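Local coordinates for protein aspartate aminotransferase (Thermotoga maritima, PDB 1O4S) that catalyses the pyridoxal-phosphate-dependent exchange of an amino group between L-aspartate and 2-oxoglutarate, giving oxaloacetate and L-glutamate, at residues 97-100 with 101-105; 113-116 with 117-121; 264-267 with 268-272. One frame throughout, in Å; residues are numbered along the deposited sequence. Where two conformers were deposited one is given.

Contact 1 of 3, residues 97-100 with 101-105; sequences KDIS and PDQVV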
loop_
_atom_site.group_PDB
_atom_site.type_symbol
_atom_site.label_atom_id
_atom_site.label_comp_id
_atom_site.label_asym_id
_atom_site.label_seq_id
_atom_site.Cartn_x
_atom_site.Cartn_y
_atom_site.Cartn_z
ATOM N N LYS B 97 -8.247 -26.462 -10.659
ATOM C CA LYS B 97 -7.683 -26.547 -9.308
ATOM C C LYS B 97 -8.765 -26.209 -8.271
ATOM O O LYS B 97 -9.712 -25.466 -8.557
ATOM C CB LYS B 97 -6.529 -25.555 -9.158
ATOM C CG LYS B 97 -5.448 -25.732 -10.207
ATOM C CD LYS B 97 -4.185 -24.964 -9.880
ATOM C CE LYS B 97 -3.146 -25.180 -10.960
ATOM N NZ LYS B 97 -2.426 -26.444 -10.805
ATOM N N ASP B 98 -8.628 -26.777 -7.080
ATOM C CA ASP B 98 -9.502 -26.493 -5.958
ATOM C C ASP B 98 -8.760 -25.417 -5.167
ATOM O O ASP B 98 -7.876 -25.707 -4.367
ATOM C CB ASP B 98 -9.715 -27.779 -5.123
ATOM C CG ASP B 98 -10.969 -27.735 -4.239
ATOM O OD1 ASP B 98 -11.479 -26.629 -3.947
ATOM O OD2 ASP B 98 -11.518 -28.777 -3.788
ATOM N N ILE B 99 -9.067 -24.165 -5.458
ATOM C CA ILE B 99 -8.516 -23.045 -4.714
ATOM C C ILE B 99 -9.515 -22.580 -3.629
ATOM O O ILE B 99 -10.660 -22.235 -3.913
ATOM C CB ILE B 99 -8.142 -21.921 -5.672
ATOM C CG1 ILE B 99 -7.345 -22.496 -6.845
ATOM C CG2 ILE B 99 -7.326 -20.846 -4.961
ATOM C CD1 ILE B 99 -6.743 -21.447 -7.771
ATOM N N SER B 100 -9.066 -22.589 -2.378
ATOM C CA SER B 100 -9.796 -22.006 -1.259
ATOM C C SER B 100 -9.678 -20.459 -1.231
ATOM O O SER B 100 -8.665 -19.911 -1.608
ATOM C CB SER B 100 -9.281 -22.638 0.031
ATOM O OG SER B 100 -9.717 -21.958 1.179
ATOM N N PRO B 101 -10.712 -19.748 -0.783
ATOM C CA PRO B 101 -10.632 -18.282 -0.619
ATOM C C PRO B 101 -9.506 -17.857 0.348
ATOM O O PRO B 101 -8.945 -16.767 0.219
ATOM C CB PRO B 101 -12.001 -17.913 -0.037
ATOM C CG PRO B 101 -12.888 -19.094 -0.312
ATOM C CD PRO B 101 -12.022 -20.276 -0.361
ATOM N N ASP B 102 -9.180 -18.737 1.297
ATOM C CA ASP B 102 -8.074 -18.510 2.235
ATOM C C ASP B 102 -6.672 -18.645 1.599
ATOM O O ASP B 102 -5.673 -18.391 2.267
ATOM C CB ASP B 102 -8.228 -19.424 3.457
ATOM C CG ASP B 102 -9.428 -19.013 4.353
ATOM O OD1 ASP B 102 -9.843 -19.872 5.198
ATOM O OD2 ASP B 102 -10.049 -17.880 4.254
ATOM N N GLN B 103 -6.600 -19.000 0.313
ATOM C CA GLN B 103 -5.337 -18.997 -0.431
ATOM C C GLN B 103 -5.067 -17.682 -1.165
ATOM O O GLN B 103 -4.033 -17.534 -1.776
ATOM C CB GLN B 103 -5.337 -20.126 -1.462
ATOM C CG GLN B 103 -5.197 -21.494 -0.862
ATOM C CD GLN B 103 -5.162 -22.600 -1.906
ATOM O OE1 GLN B 103 -6.169 -23.252 -2.134
ATOM N NE2 GLN B 103 -4.011 -22.796 -2.549
ATOM N N VAL B 104 -6.032 -16.766 -1.125
ATOM C CA VAL B 104 -6.031 -15.515 -1.896
ATOM C C VAL B 104 -5.851 -14.331 -0.954
ATOM O O VAL B 104 -6.462 -14.261 0.102
ATOM C CB VAL B 104 -7.372 -15.312 -2.657
ATOM C CG1 VAL B 104 -7.405 -13.933 -3.443
ATOM C CG2 VAL B 104 -7.668 -16.507 -3.578
ATOM N N VAL B 105 -5.014 -13.378 -1.345
ATOM C CA VAL B 105 -4.935 -12.105 -0.652
ATOM C C VAL B 105 -5.102 -11.021 -1.706
ATOM O O VAL B 105 -4.433 -11.030 -2.727
ATOM C CB VAL B 105 -3.573 -11.888 0.076
ATOM C CG1 VAL B 105 -3.634 -10.684 0.942
ATOM C CG2 VAL B 105 -3.204 -13.118 0.911
HETATM O O HOH W 1 -7.371 -25.940 -1.435
#

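Contact 2 of 3, residues 113-116 with 117-121; sequences ALFN and AFMAL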
loop_
_atom_site.group_PDB
_atom_site.type_symbol
_atom_site.label_atom_id
_atom_site.label_comp_id
_atom_site.label_asym_id
_atom_site.label_seq_id
_atom_site.Cartn_x
_atom_site.Cartn_y
_atom_site.Cartn_z
ATOM N N ALA B 113 1.080 -7.128 -4.430
ATOM C CA ALA B 113 1.143 -8.574 -4.290
ATOM C C ALA B 113 2.581 -9.029 -4.411
ATOM O O ALA B 113 3.033 -9.870 -3.619
ATOM C CB ALA B 113 0.295 -9.268 -5.277
ATOM N N LEU B 114 3.316 -8.460 -5.369
ATOM C CA LEU B 114 4.724 -8.780 -5.556
ATOM C C LEU B 114 5.539 -8.381 -4.311
ATOM O O LEU B 114 6.282 -9.164 -3.776
ATOM C CB LEU B 114 5.263 -8.090 -6.820
ATOM C CG LEU B 114 4.757 -8.642 -8.183
ATOM C CD1 LEU B 114 4.639 -7.592 -9.345
ATOM C CD2 LEU B 114 5.653 -9.854 -8.646
ATOM N N PHE B 115 5.386 -7.147 -3.849
ATOM C CA PHE B 115 6.132 -6.682 -2.707
ATOM C C PHE B 115 5.880 -7.554 -1.466
ATOM O O PHE B 115 6.825 -7.947 -0.763
ATOM C CB PHE B 115 5.781 -5.229 -2.410
ATOM C CG PHE B 115 6.496 -4.685 -1.222
ATOM C CD1 PHE B 115 5.808 -4.343 -0.074
ATOM C CD2 PHE B 115 7.875 -4.524 -1.245
ATOM C CE1 PHE B 115 6.482 -3.864 1.060
ATOM C CE2 PHE B 115 8.545 -4.055 -0.102
ATOM C CZ PHE B 115 7.831 -3.708 1.037
ATOM N N ASN B 116 4.611 -7.854 -1.223
ATOM C CA ASN B 116 4.209 -8.723 -0.111
ATOM C C ASN B 116 4.831 -10.118 -0.185
ATOM O O ASN B 116 5.202 -10.661 0.846
ATOM C CB ASN B 116 2.693 -8.887 -0.003
ATOM C CG ASN B 116 1.962 -7.627 0.437
ATOM O OD1 ASN B 116 2.551 -6.624 0.866
ATOM N ND2 ASN B 116 0.643 -7.695 0.346
ATOM N N ALA B 117 4.948 -10.674 -1.396
ATOM C CA ALA B 117 5.611 -11.968 -1.624
ATOM C C ALA B 117 7.080 -11.940 -1.199
ATOM O O ALA B 117 7.569 -12.830 -0.474
ATOM C CB ALA B 117 5.489 -12.397 -3.107
ATOM N N PHE B 118 7.784 -10.906 -1.641
ATOM C CA PHE B 118 9.188 -10.761 -1.292
ATOM C C PHE B 118 9.351 -10.563 0.213
ATOM O O PHE B 118 10.228 -11.145 0.810
ATOM C CB PHE B 118 9.794 -9.612 -2.075
ATOM C CG PHE B 118 9.804 -9.849 -3.577
ATOM C CD1 PHE B 118 10.216 -11.075 -4.102
ATOM C CD2 PHE B 118 9.440 -8.836 -4.460
ATOM C CE1 PHE B 118 10.249 -11.280 -5.474
ATOM C CE2 PHE B 118 9.488 -9.028 -5.827
ATOM C CZ PHE B 118 9.874 -10.249 -6.332
ATOM N N MET B 119 8.502 -9.734 0.820
ATOM C CA MET B 119 8.586 -9.480 2.255
ATOM C C MET B 119 8.239 -10.768 3.059
ATOM O O MET B 119 8.793 -11.019 4.149
ATOM C CB MET B 119 7.608 -8.364 2.653
ATOM C CG MET B 119 7.954 -6.987 2.205
ATOM S SD MET B 119 9.457 -6.339 3.011
ATOM C CE MET B 119 8.864 -5.953 4.596
ATOM N N ALA B 120 7.342 -11.582 2.508
ATOM C CA ALA B 120 6.873 -12.766 3.199
ATOM C C ALA B 120 7.833 -13.914 3.080
ATOM O O ALA B 120 7.915 -14.720 3.984
ATOM C CB ALA B 120 5.519 -13.170 2.711
ATOM N N LEU B 121 8.599 -13.959 2.004
ATOM C CA LEU B 121 9.424 -15.105 1.702
ATOM C C LEU B 121 10.914 -14.866 1.856
ATOM O O LEU B 121 11.667 -15.831 1.950
ATOM C CB LEU B 121 9.185 -15.566 0.257
ATOM C CG LEU B 121 7.786 -16.008 -0.110
ATOM C CD1 LEU B 121 7.792 -16.475 -1.550
ATOM C CD2 LEU B 121 7.298 -17.085 0.843
#

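Contact 3 of 3, residues 264-267 with 268-272; sequences VATA and VSKIQ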
loop_
_atom_site.group_PDB
_atom_site.type_symbol
_atom_site.label_atom_id
_atom_site.label_comp_id
_atom_site.label_asym_id
_atom_site.label_seq_id
_atom_site.Cartn_x
_atom_site.Cartn_y
_atom_site.Cartn_z
ATOM N N VAL B 264 1.564 -19.457 2.949
ATOM C CA VAL B 264 2.118 -18.249 2.358
ATOM C C VAL B 264 1.104 -17.102 2.322
ATOM O O VAL B 264 1.461 -15.962 2.570
ATOM C CB VAL B 264 2.641 -18.509 0.968
ATOM C CG1 VAL B 264 3.042 -17.219 0.273
ATOM C CG2 VAL B 264 3.816 -19.460 1.047
ATOM N N ALA B 265 -0.147 -17.428 2.023
ATOM C CA ALA B 265 -1.238 -16.477 2.039
ATOM C C ALA B 265 -1.418 -15.851 3.419
ATOM O O ALA B 265 -1.692 -14.681 3.535
ATOM C CB ALA B 265 -2.526 -17.133 1.593
ATOM N N THR B 266 -1.235 -16.639 4.450
ATOM C CA THR B 266 -1.360 -16.162 5.806
ATOM C C THR B 266 -0.235 -15.171 6.143
ATOM O O THR B 266 -0.466 -14.138 6.754
ATOM C CB THR B 266 -1.337 -17.361 6.733
ATOM O OG1 THR B 266 -2.643 -17.921 6.759
ATOM C CG2 THR B 266 -1.095 -16.957 8.214
ATOM N N ALA B 267 0.984 -15.518 5.746
ATOM C CA ALA B 267 2.111 -14.628 5.905
ATOM C C ALA B 267 1.874 -13.333 5.106
ATOM O O ALA B 267 2.043 -12.229 5.624
ATOM C CB ALA B 267 3.406 -15.329 5.451
ATOM N N VAL B 268 1.473 -13.481 3.852
ATOM C CA VAL B 268 1.241 -12.337 2.982
ATOM C C VAL B 268 0.159 -11.435 3.539
ATOM O O VAL B 268 0.287 -10.215 3.489
ATOM C CB VAL B 268 0.970 -12.793 1.530
ATOM C CG1 VAL B 268 0.302 -11.703 0.718
ATOM C CG2 VAL B 268 2.256 -13.272 0.879
ATOM N N SER B 269 -0.844 -12.030 4.170
ATOM C CA SER B 269 -1.964 -11.328 4.762
ATOM C C SER B 269 -1.538 -10.480 5.979
ATOM O O SER B 269 -2.049 -9.391 6.208
ATOM C CB SER B 269 -3.116 -12.339 5.040
ATOM O OG SER B 269 -3.338 -12.907 3.768
ATOM N N LYS B 270 -0.577 -10.981 6.739
ATOM C CA LYS B 270 0.027 -10.233 7.821
ATOM C C LYS B 270 0.761 -9.007 7.297
ATOM O O LYS B 270 0.564 -7.959 7.818
ATOM C CB LYS B 270 0.979 -11.119 8.628
ATOM C CG LYS B 270 0.273 -12.158 9.461
ATOM C CD LYS B 270 1.293 -13.069 10.157
ATOM C CE LYS B 270 0.609 -14.248 10.850
ATOM N NZ LYS B 270 1.497 -15.456 10.925
ATOM N N ILE B 271 1.561 -9.146 6.242
ATOM C CA ILE B 271 2.207 -8.000 5.617
ATOM C C ILE B 271 1.146 -6.949 5.208
ATOM O O ILE B 271 1.289 -5.770 5.512
ATOM C CB ILE B 271 3.054 -8.381 4.352
ATOM C CG1 ILE B 271 4.073 -9.511 4.613
ATOM C CG2 ILE B 271 3.820 -7.135 3.836
ATOM C CD1 ILE B 271 5.057 -9.187 5.667
ATOM N N GLN B 272 0.108 -7.404 4.500
ATOM C CA GLN B 272 -0.938 -6.541 3.947
ATOM C C GLN B 272 -1.575 -5.780 5.069
ATOM O O GLN B 272 -1.751 -4.569 5.004
ATOM C CB GLN B 272 -2.001 -7.376 3.192
ATOM C CG GLN B 272 -3.116 -6.559 2.485
ATOM C CD GLN B 272 -2.636 -5.784 1.285
ATOM O OE1 GLN B 272 -1.697 -6.180 0.630
ATOM N NE2 GLN B 272 -3.319 -4.706 0.970
#

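Contact 1 of 3, residues 97-100 with 101-105
Ser-100 and Gln-103 bond to each other twice across a tight turn that leads from helix 81-95 to strand 104-107. Ser-100 starts an ST turn, and the 3-10 segment 101-103 follows it directly. The serine hydroxyl is the first element. Its OG stands opposite the backbone N, with chi1 at 168°, which brings it beside its own carbonyl carbon. From there OG accepts the backbone N of Asp-102 at 3.3 Å, a rather long bond. OG also lies 3.2 Å from Pro-101 CD.

The second element is the amide of Gln-103. Its CG sits beside its own backbone N, and the chain then runs extended, back along the preceding loop. OE1 reaches the backbone N of Ser-100 at 3.0 Å, and the N-H points fairly straight at it (159°). This bond resembles the returning half of a capping box, here on a 3-10 turn; Ser-100 OG itself turns to Asp-102 N. The backbone closes the turn as well: Gln-103 N donates to Ser-100 O at 3.0 Å.

Ile-99 CG2 packs against the Gln-103 chain, 4.1 Å from Gln-103 CB; the two side chains cross at about a right angle. Elsewhere Ile-99 packs on Ala-88 and Ile-91 of helix 81-95. The other end of the amide is also tied down, since Gln-103 NE2 donates to Ser-260 O. With both ends bonded, the flip of the amide is fixed. Asp-102 OD2 forms a salt bridge with Arg-78. OE1 of Gln-103 takes one further hydrogen, from a water at 3.0 Å that also donates to the carbonyl O of Asp-98.

Contact 2 of 3, residues 113-116 with 117-121
Phe-115 and Met-119 meet one turn apart on helix 109-121. Met-119 CG lies over one face of the Phe-115 ring, 3.7 Å from its centroid and 20° off the ring normal, a CH-pi contact. CG is displaced toward the rim, and its nearest ring atom is Phe-115 CZ at 3.5 Å. The sulfur follows at a slant: SD is 4.4 Å from the same ring's centroid, which makes a Met-aromatic contact.

With CG anti to the backbone N (chi1 179°), the Phe-115 ring reaches along the helix to the next turn, where Met-119 sits. The Met-119 chain is bent at chi2 and chi3, which lays its CG and SD against the ring. The backbone bond from Met-119 N to Phe-115 O, 2.9 Å, holds the two residues one turn apart.

Leu-114 and Phe-118 form a looser pair. Leu-114 CB is 4.4 Å from Phe-118 CE2, and Phe-118 CD2 lies 3.2 Å from the carbonyl O of Leu-114. Further out, Leu-114 touches Tyr-138 and Phe-118 touches Ile-142, both on helix 138-144. The helix starts with Gly-109, Ala-110 and Lys-111 of the cofactor pocket, and the Leu-114 side chain lies about 4 Å from the bound pyridoxal phosphate. In the second subunit, Thr-275 packs on Phe-115 and Leu-144 on Met-119. Ser-15 OG of that subunit also bonds to Met-119 O.

An alanine in place of Phe-115 would probably leave Met-119 CG and SD without their aromatic partner, and the thioether less restrained in its rotation.

The CH2 over the ring face makes the closer contact, with the polarisable sulfur adding a slanting one. Neither needs a charge or polar hydrogen, which suits a buried pair at the subunit boundary.

Contact 3 of 3, residues 264-267 with 268-272
Val-268 bonds back to Val-264 through the backbone, N to O at 2.8 Å. Three further bonds of the same kind follow: Ser-269 N to Ala-265 O, Lys-270 N to Thr-266 O at 3.2 Å, and Ile-271 N to Ala-267 O, also at 3.2 Å. Ser-269 OG is modelled very close to Ala-265 O as well. The residue has two conformers, so that detail is doubtful.

These i to i+4 bonds are those of an alpha helix. The segments are consecutive turns of helix 262-275, which lies against strand 104-107 of the seven-stranded sheet in the large cofactor-binding domain of fold type I aminotransferases.

Val-264 CG1 and Val-268 CG2 form the apolar pair, at 4.1 Å. Val-14 of the second subunit packs on Ala-267, and Ile-18 of that subunit on Ile-271.

Other carbons lie against backbone carbonyl oxygens. Val-268 places CG2 beside its own backbone N, and this methyl is 3.3 Å from Val-264 O. The Ile-271 CG1 methylene comes within 3.5 Å of Ala-267 O.

On the outer side, the Lys-270 chain runs extended past Thr-266. Its CG is 3.4 Å from Thr-266 O, and its NZ is 4.0 Å from Thr-266 CG2. The threonine turns this methyl to the lysine, while its OG1 bonds to Glu-262 O.

In the fold
Contacts 2 and 3 lie on neighbouring helices, with centres about 8 Å apart. Asn-116 ND2 bonds to Gln-272 OE1 at 2.8 Å, and Ala-120 CB meets Val-268 CG2 at 3.7 Å. Both contacts also touch the second subunit. Contact 1 borders contact 3, centres about 13 Å apart, where the Val-105 side chain packs on Val-268 and Ser-269. Between contacts 1 and 2, about 17 Å centre to centre, the nearest atoms are about 5 Å apart. Contact 2 is nearest the active site, through Leu-114 and the bound pyridoxal phosphate. The side chains of Val-104 in contact 1 and Val-268 in contact 3 are each about 14 Å from that cofactor.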